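Local structure of lytic polysaccharide monooxygenase (Neurospora crassa, 4QI8) at residues W99-I102 with Y103-Q106. The protein probably breaks down cellulose by copper-dependent oxidative cleavage of its beta-1,4-glycosidic bonds, as a secreted AA9-family lytic polysaccharide monooxygenase. Residues are numbered along the deposited sequence; the frame is centred on the assembly and turned at random.
Sequences WFKI and YHEQ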
loop_
_atom_site.group_PDB
_atom_site.type_symbol
_atom_site.label_atom_id
_atom_site.label_comp_id
_atom_site.label_asym_id
_atom_site.label_seq_id
_atom_site.Cartn_x
_atom_site.Cartn_y
_atom_site.Cartn_z
ATOM N N TRP A 99 10.288 -3.955 2.784
ATOM C CA TRP A 99 9.183 -3.002 2.779
ATOM C C TRP A 99 9.068 -2.305 4.127
ATOM O O TRP A 99 8.982 -2.975 5.155
ATOM C CB TRP A 99 7.871 -3.730 2.484
ATOM C CG TRP A 99 7.819 -4.358 1.126
ATOM C CD1 TRP A 99 8.163 -5.635 0.802
ATOM C CD2 TRP A 99 7.407 -3.732 -0.092
ATOM N NE1 TRP A 99 7.983 -5.851 -0.545
ATOM C CE2 TRP A 99 7.528 -4.690 -1.118
ATOM C CE3 TRP A 99 6.956 -2.449 -0.414
ATOM C CZ2 TRP A 99 7.204 -4.402 -2.448
ATOM C CZ3 TRP A 99 6.646 -2.164 -1.734
ATOM C CH2 TRP A 99 6.755 -3.139 -2.729
ATOM N N PHE A 100 9.029 -0.975 4.115
ATOM C CA PHE A 100 8.750 -0.230 5.338
ATOM C C PHE A 100 7.503 0.608 5.135
ATOM O O PHE A 100 7.231 1.107 4.040
ATOM C CB PHE A 100 9.949 0.613 5.824
ATOM C CG PHE A 100 10.471 1.628 4.837
ATOM C CD1 PHE A 100 11.351 1.259 3.838
ATOM C CD2 PHE A 100 10.114 2.962 4.944
ATOM C CE1 PHE A 100 11.848 2.190 2.949
ATOM C CE2 PHE A 100 10.624 3.903 4.070
ATOM C CZ PHE A 100 11.497 3.517 3.072
ATOM N N LYS A 101 6.731 0.716 6.208
ATOM C CA LYS A 101 5.464 1.413 6.188
ATOM C C LYS A 101 5.691 2.899 6.348
ATOM O O LYS A 101 6.414 3.320 7.248
ATOM C CB LYS A 101 4.589 0.897 7.323
ATOM C CG LYS A 101 3.200 1.507 7.374
ATOM C CD LYS A 101 2.418 1.039 8.594
ATOM C CE LYS A 101 1.913 -0.378 8.447
ATOM N NZ LYS A 101 1.359 -0.872 9.739
ATOM N N ILE A 102 5.058 3.693 5.490
ATOM C CA ILE A 102 5.130 5.145 5.604
ATOM C C ILE A 102 3.799 5.802 5.973
ATOM O O ILE A 102 3.771 6.996 6.251
ATOM C CB ILE A 102 5.739 5.824 4.354
ATOM C CG1 ILE A 102 4.896 5.563 3.102
ATOM C CG2 ILE A 102 7.171 5.354 4.165
ATOM C CD1 ILE A 102 5.338 6.397 1.920
ATOM N N TYR A 103 2.718 5.034 6.011
ATOM C CA TYR A 103 1.422 5.552 6.412
ATOM C C TYR A 103 0.507 4.394 6.757
ATOM O O TYR A 103 0.483 3.390 6.043
ATOM C CB TYR A 103 0.779 6.368 5.274
ATOM C CG TYR A 103 -0.656 6.768 5.567
ATOM C CD1 TYR A 103 -1.719 5.959 5.193
ATOM C CD2 TYR A 103 -0.947 7.953 6.234
ATOM C CE1 TYR A 103 -3.020 6.312 5.483
ATOM C CE2 TYR A 103 -2.253 8.318 6.528
ATOM C CZ TYR A 103 -3.286 7.499 6.145
ATOM O OH TYR A 103 -4.589 7.853 6.434
ATOM N N HIS A 104 -0.277 4.550 7.816
ATOM C CA HIS A 104 -1.464 3.732 7.988
ATOM C C HIS A 104 -2.592 4.544 8.592
ATOM O O HIS A 104 -2.373 5.494 9.344
ATOM C CB HIS A 104 -1.192 2.408 8.730
ATOM C CG HIS A 104 -0.760 2.523 10.163
ATOM N ND1 HIS A 104 -0.150 1.464 10.787
ATOM C CD2 HIS A 104 -0.884 3.495 11.102
ATOM C CE1 HIS A 104 0.102 1.776 12.043
ATOM N NE2 HIS A 104 -0.327 3.007 12.261
ATOM N N GLU A 105 -3.806 4.153 8.235
ATOM C CA GLU A 105 -5.006 4.875 8.629
ATOM C C GLU A 105 -5.586 4.340 9.928
ATOM O O GLU A 105 -5.771 3.137 10.084
ATOM C CB GLU A 105 -6.042 4.722 7.517
ATOM C CG GLU A 105 -7.346 5.448 7.770
ATOM C CD GLU A 105 -8.335 5.305 6.621
ATOM O OE1 GLU A 105 -7.933 4.853 5.519
ATOM O OE2 GLU A 105 -9.520 5.658 6.830
ATOM N N GLN A 106 -5.888 5.247 10.853
ATOM C CA GLN A 106 -6.685 4.930 12.030
ATOM C C GLN A 106 -8.110 5.417 11.827
ATOM O O GLN A 106 -8.316 6.520 11.333
ATOM C CB GLN A 106 -6.099 5.605 13.268
ATOM C CG GLN A 106 -4.964 4.830 13.894
ATOM C CD GLN A 106 -5.468 3.683 14.746
ATOM O OE1 GLN A 106 -6.083 3.902 15.792
ATOM N NE2 GLN A 106 -5.206 2.453 14.313
#
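K101 starts out straight, with CG trans to the backbone N, and then kinks at chi3 (-75°), which swings its ammonium end round to H104; the imidazole meets it because chi1 of H104 (65°) sets CG between the backbone N and the carbonyl carbon. Near the base of the lysine, CG of K101 passes 3.6 Å from the carbonyl O of Y103. Further out, CD of K101 lies 3.4 Å from ND1 of H104. NZ of K101 then donates a hydrogen bond to that same ND1 of H104 at 3.0 Å. The ammonium nitrogen comes in at the ring edge, tilted 15° from the imidazole plane. With ND1 accepting, that nitrogen should carry no proton, so NE2 would hold it in a neutral ring. NZ also donates to the carbonyl oxygens of P209 and P207, so three acceptors grip the ammonium, which would probably stabilise its positive charge.

The strand carries a classic beta bulge here: I102 and Y103 together face F78 on the adjacent strand, and the psi of I102 is far from extended. This extra residue shifts the alternation of the strand, consistent with K101 and H104, three residues apart, lying on one side.

The bulge lies near the end of strand 99-104 in the mixed sheet of the AA9 beta-sandwich, away from the copper site. Strand 76-82 runs antiparallel beside it, with K101 touching Y79 and H104 touching Q77, while strand 178-179 flanks its other edge near W99 and the C-terminal segment joins at K101 through a backbone hydrogen bond with F212.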